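Long-range contact in dihydrofolate reductase (Schistosoma mansoni, PDB 3VCO), which reduces 7,8-dihydrofolate to tetrahydrofolate with NADPH, supplying folate cofactors for thymidylate, purine and glycine synthesis: residues K82-S94 and F102-L116. Residues are numbered along the deposited sequence; the frame is centred on the assembly and turned at random.
Sequences KPLKDRINIVVSS and FVQVVPSLNAAIDLL. With SO4 (sulfate ion), chain B.
The carbonyl oxygen of Gln104 accepts a hydrogen bond from Val91 N, at 2.7 Å from Gln104 O, and takes a CA-H...O contact from Ile90 CA, 3.2 Å from the same oxygen. The pair illustrates parallel beta-ladder bonding at an edge of the dihydrofolate reductase sheet, where strand 104-106 lies against strand 88-92, itself paired with strand 64-70 beyond. Val106 O repeats the pattern, accepting from Ser93 N at 2.8 Å and meeting the CA-H of Val92, while Asn89 O and Val91 O accept from Gln104 N and Val106 N.

Helix 109-116 begins a crossover from strand 104-106 toward strand 125-130, and it packs on the face bearing Ile90 and Val92. Ile90 spans this interface with two branches: CG2 touches both Val106 CG2 and Ala112 CB, 3.8 Å from the latter, whereas CD1 meets Leu116 tip to tip, 3.6 Å from CD2. Val92 lays CG1 tightly on the start of the helix, 3.5 Å from Ser108 CA, because its chi1 of 174° turns that methyl opposite the backbone nitrogen. Ser108 is the N-cap, its OG accepting from Ala111 N.

On the opposite face Val91 packs against Trp74 of helix 71-76, as does Val103. At the ladder's start, Pro83, preceded by a cis peptide, sets its CG 3.5 Å from Val103 CG2. The Asn89 amide holds the next residue, Leu84, where the type II turn Leu84-Arg87 begins: OD1 accepts from Leu84 N and ND2 donates to Leu84 O on an in-plane lone pair.

Where the ladder ends, Ser93 and Ser94 probably bind NADP(+), as in relatives, and a sulfate, probably from the crystallisation liquor, sits there. Ser93 OG donates to its O3, and Ser94 N donates to sulfate O1 at 2.9 Å in a nearly straight bond (168°).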
ATOM      1  N   LYS A  82       7.520  -8.123  10.107  1.00 53.44           N
ATOM      2  CA  LYS A  82       6.569  -9.089   9.536  1.00 53.00           C
ATOM      3  C   LYS A  82       6.000 -10.035  10.596  1.00 52.97           C
ATOM      4  O   LYS A  82       6.768 -10.528  11.425  1.00 56.20           O
ATOM      5  CB  LYS A  82       7.355 -10.015   8.605  1.00 58.83           C
ATOM      6  CG  LYS A  82       7.236  -9.824   7.120  1.00 49.90           C
ATOM      7  CD  LYS A  82       7.664 -11.132   6.490  1.00 45.13           C
ATOM      8  CE  LYS A  82       8.665 -10.984   5.409  1.00 52.13           C
ATOM      9  NZ  LYS A  82       8.803 -12.254   4.675  1.00 63.09           N
ATOM     10  N   PRO A  83       4.682 -10.348  10.560  1.00 47.44           N
ATOM     11  CA  PRO A  83       3.560  -9.770   9.797  1.00 36.41           C
ATOM     12  C   PRO A  83       3.310  -8.371  10.352  1.00 43.13           C
ATOM     13  O   PRO A  83       3.759  -8.049  11.447  1.00 40.42           O
ATOM     14  CB  PRO A  83       2.380 -10.657  10.165  1.00 34.94           C
ATOM     15  CG  PRO A  83       3.008 -11.970  10.684  1.00 40.60           C
ATOM     16  CD  PRO A  83       4.277 -11.551  11.327  1.00 47.91           C
ATOM     17  N   LEU A  84       2.648  -7.527   9.589  1.00 42.25           N
ATOM     18  CA  LEU A  84       2.419  -6.161  10.026  1.00 34.56           C
ATOM     19  C   LEU A  84       1.401  -6.200  11.145  1.00 34.49           C
ATOM     20  O   LEU A  84       0.274  -6.643  10.924  1.00 31.23           O
ATOM     21  CB  LEU A  84       1.888  -5.403   8.843  1.00 28.87           C
ATOM     22  CG  LEU A  84       2.930  -5.375   7.732  1.00 33.59           C
ATOM     23  CD1 LEU A  84       2.399  -4.641   6.490  1.00 34.81           C
ATOM     24  CD2 LEU A  84       4.153  -4.677   8.282  1.00 35.79           C
ATOM     25  N   LYS A  85       1.788  -5.771  12.345  1.00 33.93           N
ATOM     26  CA  LYS A  85       0.896  -5.887  13.504  1.00 36.59           C
ATOM     27  C   LYS A  85      -0.400  -5.078  13.363  1.00 33.27           C
ATOM     28  O   LYS A  85      -0.399  -3.992  12.791  1.00 35.87           O
ATOM     29  CB  LYS A  85       1.630  -5.511  14.812  1.00 46.76           C
ATOM     30  CG  LYS A  85       2.579  -4.344  14.679  1.00 60.04           C
ATOM     31  CD  LYS A  85       3.437  -4.140  15.961  1.00 80.56           C
ATOM     32  CE  LYS A  85       4.522  -3.078  15.751  1.00 76.41           C
ATOM     33  NZ  LYS A  85       5.398  -2.888  16.948  1.00 77.91           N
ATOM     34  N   ASP A  86      -1.485  -5.606  13.912  1.00 37.43           N
ATOM     35  CA  ASP A  86      -2.747  -4.859  14.000  1.00 40.29           C
ATOM     36  C   ASP A  86      -3.438  -4.625  12.665  1.00 37.05           C
ATOM     37  O   ASP A  86      -4.334  -3.774  12.560  1.00 36.38           O
ATOM     38  CB  ASP A  86      -2.549  -3.536  14.755  1.00 38.79           C
ATOM     39  CG  ASP A  86      -2.240  -3.756  16.242  1.00 53.93           C
ATOM     40  OD1 ASP A  86      -2.873  -4.649  16.856  1.00 61.54           O
ATOM     41  OD2 ASP A  86      -1.361  -3.052  16.795  1.00 57.61           O
ATOM     42  N   ARG A  87      -3.020  -5.400  11.659  1.00 31.25           N
ATOM     43  CA  ARG A  87      -3.624  -5.382  10.341  1.00 20.19           C
ATOM     44  C   ARG A  87      -3.820  -6.794   9.903  1.00 24.40           C
ATOM     45  O   ARG A  87      -3.070  -7.691  10.297  1.00 28.39           O
ATOM     46  CB  ARG A  87      -2.692  -4.647   9.333  1.00 24.25           C
ATOM     47  CG  ARG A  87      -2.645  -3.156   9.588  1.00 32.22           C
ATOM     48  CD  ARG A  87      -1.321  -2.582   9.138  1.00 30.66           C
ATOM     49  NE  ARG A  87      -0.339  -2.819  10.174  1.00 34.01           N
ATOM     50  CZ  ARG A  87       0.893  -2.346  10.178  1.00 29.05           C
ATOM     51  NH1 ARG A  87       1.320  -1.549   9.197  1.00 29.40           N
ATOM     52  NH2 ARG A  87       1.687  -2.642  11.205  1.00 36.20           N
ATOM     53  N   ILE A  88      -4.836  -7.012   9.095  1.00 26.46           N
ATOM     54  CA  ILE A  88      -5.034  -8.316   8.484  1.00 28.56           C
ATOM     55  C   ILE A  88      -4.074  -8.334   7.303  1.00 29.50           C
ATOM     56  O   ILE A  88      -4.185  -7.504   6.403  1.00 27.41           O
ATOM     57  CB  ILE A  88      -6.482  -8.436   7.961  1.00 33.25           C
ATOM     58  CG1 ILE A  88      -7.479  -8.355   9.135  1.00 33.60           C
ATOM     59  CG2 ILE A  88      -6.668  -9.729   7.117  1.00 31.85           C
ATOM     60  CD1 ILE A  88      -8.847  -7.951   8.715  1.00 31.94           C
ATOM     61  N   ASN A  89      -3.109  -9.239   7.333  1.00 25.94           N
ATOM     62  CA  ASN A  89      -2.130  -9.396   6.249  1.00 24.66           C
ATOM     63  C   ASN A  89      -2.609 -10.412   5.218  1.00 28.62           C
ATOM     64  O   ASN A  89      -2.916 -11.569   5.563  1.00 29.11           O
ATOM     65  CB  ASN A  89      -0.790  -9.915   6.791  1.00 26.84           C
ATOM     66  CG  ASN A  89      -0.061  -8.913   7.654  1.00 34.12           C
ATOM     67  OD1 ASN A  89       1.144  -8.720   7.488  1.00 35.15           O
ATOM     68  ND2 ASN A  89      -0.779  -8.255   8.566  1.00 31.81           N
ATOM     69  N   ILE A  90      -2.619 -10.020   3.949  1.00 23.22           N
ATOM     70  CA  ILE A  90      -3.044 -10.940   2.908  1.00 26.33           C
ATOM     71  C   ILE A  90      -2.028 -10.872   1.770  1.00 26.19           C
ATOM     72  O   ILE A  90      -1.745  -9.801   1.266  1.00 23.98           O
ATOM     73  CB  ILE A  90      -4.428 -10.557   2.321  1.00 26.11           C
ATOM     74  CG1 ILE A  90      -5.492 -10.593   3.405  1.00 34.29           C
ATOM     75  CG2 ILE A  90      -4.849 -11.547   1.196  1.00 20.02           C
ATOM     76  CD1 ILE A  90      -6.831 -10.146   2.906  1.00 38.12           C
ATOM     77  N   VAL A  91      -1.452 -12.014   1.423  1.00 26.22           N
ATOM     78  CA  VAL A  91      -0.506 -12.036   0.317  1.00 28.21           C
ATOM     79  C   VAL A  91      -1.189 -12.698  -0.884  1.00 31.08           C
ATOM     80  O   VAL A  91      -1.793 -13.754  -0.727  1.00 30.56           O
ATOM     81  CB  VAL A  91       0.774 -12.815   0.710  1.00 34.13           C
ATOM     82  CG1 VAL A  91       1.758 -12.877  -0.466  1.00 30.71           C
ATOM     83  CG2 VAL A  91       1.463 -12.149   1.933  1.00 26.54           C
ATOM     84  N   VAL A  92      -1.085 -12.084  -2.061  1.00 23.63           N
ATOM     85  CA  VAL A  92      -1.696 -12.635  -3.255  1.00 25.48           C
ATOM     86  C   VAL A  92      -0.579 -13.351  -4.006  1.00 31.41           C
ATOM     87  O   VAL A  92       0.269 -12.708  -4.606  1.00 32.19           O
ATOM     88  CB  VAL A  92      -2.282 -11.535  -4.132  1.00 32.36           C
ATOM     89  CG1 VAL A  92      -2.799 -12.112  -5.506  1.00 27.55           C
ATOM     90  CG2 VAL A  92      -3.360 -10.756  -3.315  1.00 26.05           C
ATOM     91  N   SER A  93      -0.584 -14.675  -3.929  1.00 32.73           N
ATOM     92  CA  SER A  93       0.476 -15.495  -4.502  1.00 41.41           C
ATOM     93  C   SER A  93      -0.053 -16.912  -4.763  1.00 45.97           C
ATOM     94  O   SER A  93      -0.907 -17.385  -4.041  1.00 44.91           O
ATOM     95  CB  SER A  93       1.659 -15.541  -3.522  1.00 36.33           C
ATOM     96  OG  SER A  93       2.669 -16.484  -3.917  1.00 41.19           O
ATOM     97  N   SER A  94       0.472 -17.589  -5.776  1.00 48.55           N
ATOM     98  CA  SER A  94       0.182 -19.015  -5.961  1.00 55.66           C
ATOM     99  C   SER A  94       1.366 -19.857  -5.494  1.00 57.59           C
ATOM    100  O   SER A  94       1.255 -21.073  -5.344  1.00 55.17           O
ATOM    101  CB  SER A  94      -0.143 -19.348  -7.419  1.00 60.00           C
ATOM    102  OG  SER A  94      -0.053 -18.213  -8.266  1.00 61.81           O
ATOM    103  N   PHE A 102      -1.961 -16.563  10.914  1.00 39.05           N
ATOM    104  CA  PHE A 102      -2.953 -15.523  10.665  1.00 37.35           C
ATOM    105  C   PHE A 102      -2.651 -14.653   9.453  1.00 43.49           C
ATOM    106  O   PHE A 102      -3.435 -13.781   9.111  1.00 52.48           O
ATOM    107  CB  PHE A 102      -3.278 -14.738  11.946  1.00 37.63           C
ATOM    108  CG  PHE A 102      -3.923 -15.594  13.026  1.00 45.75           C
ATOM    109  CD1 PHE A 102      -5.288 -15.807  13.030  1.00 46.69           C
ATOM    110  CD2 PHE A 102      -3.154 -16.219  13.989  1.00 47.52           C
ATOM    111  CE1 PHE A 102      -5.874 -16.575  13.970  1.00 46.03           C
ATOM    112  CE2 PHE A 102      -3.738 -17.023  14.954  1.00 55.06           C
ATOM    113  CZ  PHE A 102      -5.102 -17.200  14.943  1.00 54.52           C
ATOM    114  N   VAL A 103      -1.531 -14.907   8.784  1.00 38.08           N
ATOM    115  CA  VAL A 103      -1.309 -14.277   7.500  1.00 37.64           C
ATOM    116  C   VAL A 103      -2.103 -15.079   6.456  1.00 37.54           C
ATOM    117  O   VAL A 103      -2.025 -16.289   6.419  1.00 37.45           O
ATOM    118  CB  VAL A 103       0.185 -14.225   7.138  1.00 36.12           C
ATOM    119  CG1 VAL A 103       0.370 -13.702   5.693  1.00 30.75           C
ATOM    120  CG2 VAL A 103       0.969 -13.339   8.172  1.00 33.32           C
ATOM    121  N   GLN A 104      -2.872 -14.414   5.623  1.00 32.57           N
ATOM    122  CA  GLN A 104      -3.663 -15.122   4.591  1.00 38.29           C
ATOM    123  C   GLN A 104      -2.967 -15.118   3.232  1.00 34.07           C
ATOM    124  O   GLN A 104      -2.395 -14.121   2.816  1.00 33.16           O
ATOM    125  CB  GLN A 104      -5.040 -14.477   4.415  1.00 33.24           C
ATOM    126  CG  GLN A 104      -5.785 -14.210   5.746  1.00 34.48           C
ATOM    127  CD  GLN A 104      -6.209 -15.499   6.420  1.00 38.29           C
ATOM    128  OE1 GLN A 104      -6.799 -16.363   5.789  1.00 42.89           O
ATOM    129  NE2 GLN A 104      -5.857 -15.654   7.691  1.00 43.80           N
ATOM    130  N   VAL A 105      -3.003 -16.251   2.554  1.00 30.95           N
ATOM    131  CA  VAL A 105      -2.437 -16.352   1.219  1.00 30.33           C
ATOM    132  C   VAL A 105      -3.544 -16.739   0.271  1.00 33.74           C
ATOM    133  O   VAL A 105      -4.232 -17.707   0.552  1.00 33.35           O
ATOM    134  CB  VAL A 105      -1.377 -17.455   1.185  1.00 34.19           C
ATOM    135  CG1 VAL A 105      -0.852 -17.630  -0.231  1.00 34.19           C
ATOM    136  CG2 VAL A 105      -0.238 -17.136   2.207  1.00 30.31           C
ATOM    137  N   VAL A 106      -3.768 -15.964  -0.798  1.00 29.14           N
ATOM    138  CA  VAL A 106      -4.835 -16.250  -1.759  1.00 32.11           C
ATOM    139  C   VAL A 106      -4.279 -16.080  -3.184  1.00 34.97           C
ATOM    140  O   VAL A 106      -3.267 -15.418  -3.363  1.00 35.71           O
ATOM    141  CB  VAL A 106      -6.041 -15.304  -1.549  1.00 31.95           C
ATOM    142  CG1 VAL A 106      -6.603 -15.423  -0.105  1.00 29.47           C
ATOM    143  CG2 VAL A 106      -5.627 -13.868  -1.830  1.00 27.00           C
ATOM    144  N   PRO A 107      -4.893 -16.732  -4.195  1.00 34.55           N
ATOM    145  CA  PRO A 107      -4.264 -16.716  -5.521  1.00 38.67           C
ATOM    146  C   PRO A 107      -4.482 -15.424  -6.300  1.00 43.55           C
ATOM    147  O   PRO A 107      -3.775 -15.196  -7.299  1.00 43.03           O
ATOM    148  CB  PRO A 107      -4.964 -17.863  -6.260  1.00 43.03           C
ATOM    149  CG  PRO A 107      -6.294 -17.977  -5.585  1.00 41.81           C
ATOM    150  CD  PRO A 107      -6.057 -17.635  -4.142  1.00 39.70           C
ATOM    151  N   SER A 108      -5.423 -14.590  -5.866  1.00 38.49           N
ATOM    152  CA  SER A 108      -5.789 -13.434  -6.675  1.00 41.13           C
ATOM    153  C   SER A 108      -6.316 -12.295  -5.820  1.00 35.73           C
ATOM    154  O   SER A 108      -6.695 -12.489  -4.671  1.00 30.67           O
ATOM    155  CB  SER A 108      -6.804 -13.808  -7.769  1.00 43.18           C
ATOM    156  OG  SER A 108      -8.107 -13.962  -7.220  1.00 41.55           O
ATOM    157  N   LEU A 109      -6.296 -11.095  -6.381  1.00 34.21           N
ATOM    158  CA  LEU A 109      -6.933  -9.939  -5.737  1.00 35.25           C
ATOM    159  C   LEU A 109      -8.430 -10.162  -5.531  1.00 40.58           C
ATOM    160  O   LEU A 109      -8.974  -9.768  -4.495  1.00 41.21           O
ATOM    161  CB  LEU A 109      -6.717  -8.683  -6.585  1.00 39.17           C
ATOM    162  CG  LEU A 109      -7.221  -7.384  -5.960  1.00 37.20           C
ATOM    163  CD1 LEU A 109      -6.456  -7.143  -4.618  1.00 37.24           C
ATOM    164  CD2 LEU A 109      -6.977  -6.266  -6.914  1.00 43.91           C
ATOM    165  N   ASN A 110      -9.083 -10.752  -6.536  1.00 38.61           N
ATOM    166  CA  ASN A 110     -10.482 -11.149  -6.440  1.00 45.09           C
ATOM    167  C   ASN A 110     -10.661 -11.860  -5.145  1.00 41.45           C
ATOM    168  O   ASN A 110     -11.530 -11.517  -4.343  1.00 37.94           O
ATOM    169  CB  ASN A 110     -10.905 -12.127  -7.569  1.00 42.54           C
ATOM    170  CG  ASN A 110     -11.413 -11.411  -8.778  1.00 52.36           C
ATOM    171  OD1 ASN A 110     -11.575 -10.203  -8.715  1.00 61.59           O
ATOM    172  ND2 ASN A 110     -11.671 -12.135  -9.901  1.00 49.77           N
ATOM    173  N   ALA A 111      -9.812 -12.862  -4.946  1.00 42.33           N
ATOM    174  CA  ALA A 111      -9.940 -13.718  -3.799  1.00 36.55           C
ATOM    175  C   ALA A 111      -9.640 -12.981  -2.483  1.00 31.28           C
ATOM    176  O   ALA A 111     -10.270 -13.270  -1.472  1.00 33.85           O
ATOM    177  CB  ALA A 111      -9.120 -15.014  -3.973  1.00 31.03           C
ATOM    178  N   ALA A 112      -8.699 -12.032  -2.493  1.00 29.92           N
ATOM    179  CA  ALA A 112      -8.428 -11.262  -1.274  1.00 35.59           C
ATOM    180  C   ALA A 112      -9.683 -10.476  -0.880  1.00 30.19           C
ATOM    181  O   ALA A 112     -10.036 -10.436   0.281  1.00 35.51           O
ATOM    182  CB  ALA A 112      -7.256 -10.309  -1.459  1.00 28.15           C
ATOM    183  N   ILE A 113     -10.340  -9.846  -1.849  1.00 30.03           N
ATOM    184  CA  ILE A 113     -11.550  -9.054  -1.541  1.00 31.70           C
ATOM    185  C   ILE A 113     -12.711  -9.930  -1.077  1.00 38.63           C
ATOM    186  O   ILE A 113     -13.412  -9.601  -0.106  1.00 41.24           O
ATOM    187  CB  ILE A 113     -11.959  -8.160  -2.713  1.00 33.81           C
ATOM    188  CG1 ILE A 113     -10.816  -7.205  -3.045  1.00 40.93           C
ATOM    189  CG2 ILE A 113     -13.227  -7.360  -2.403  1.00 33.77           C
ATOM    190  CD1 ILE A 113     -10.316  -6.413  -1.838  1.00 45.80           C
ATOM    191  N   ASP A 114     -12.908 -11.062  -1.736  1.00 36.35           N
ATOM    192  CA  ASP A 114     -13.932 -12.006  -1.278  1.00 34.04           C
ATOM    193  C   ASP A 114     -13.681 -12.476   0.139  1.00 28.07           C
ATOM    194  O   ASP A 114     -14.606 -12.633   0.945  1.00 33.71           O
ATOM    195  CB  ASP A 114     -13.973 -13.208  -2.207  1.00 42.50           C
ATOM    196  CG  ASP A 114     -14.445 -12.845  -3.622  1.00 62.53           C
ATOM    197  OD1 ASP A 114     -14.902 -11.694  -3.856  1.00 65.87           O
ATOM    198  OD2 ASP A 114     -14.351 -13.725  -4.503  1.00 70.70           O
ATOM    199  N   LEU A 115     -12.417 -12.752   0.430  1.00 32.01           N
ATOM    200  CA  LEU A 115     -12.015 -13.197   1.756  1.00 35.08           C
ATOM    201  C   LEU A 115     -12.341 -12.128   2.817  1.00 34.18           C
ATOM    202  O   LEU A 115     -12.860 -12.451   3.869  1.00 34.10           O
ATOM    203  CB  LEU A 115     -10.515 -13.514   1.763  1.00 36.83           C
ATOM    204  CG  LEU A 115      -9.908 -13.982   3.088  1.00 43.36           C
ATOM    205  CD1 LEU A 115     -10.754 -15.135   3.664  1.00 52.42           C
ATOM    206  CD2 LEU A 115      -8.501 -14.428   2.870  1.00 38.42           C
ATOM    207  N   LEU A 116     -12.037 -10.868   2.519  1.00 31.83           N
ATOM    208  CA  LEU A 116     -12.372  -9.748   3.414  1.00 31.70           C
ATOM    209  C   LEU A 116     -13.862  -9.492   3.581  1.00 36.85           C
ATOM    210  O   LEU A 116     -14.320  -8.955   4.605  1.00 37.33           O
ATOM    211  CB  LEU A 116     -11.706  -8.477   2.903  1.00 31.84           C
ATOM    212  CG  LEU A 116     -10.184  -8.572   3.023  1.00 35.62           C
ATOM    213  CD1 LEU A 116      -9.542  -7.374   2.421  1.00 31.01           C
ATOM    214  CD2 LEU A 116      -9.785  -8.736   4.481  1.00 34.03           C
TER
HETATM  215  S   SO4 B 200       3.429 -15.535  -7.603  1.00 75.07           S
HETATM  216  O1  SO4 B 200       2.011 -15.908  -7.612  1.00 78.65           O
HETATM  217  O2  SO4 B 200       3.599 -14.371  -8.464  1.00 60.60           O
HETATM  218  O3  SO4 B 200       3.894 -15.327  -6.230  1.00 62.46           O
HETATM  219  O4  SO4 B 200       4.234 -16.636  -8.131  1.00 86.99           O
HETATM  220  O   HOH W   1      -3.116 -11.330   9.185  1.00 38.98           O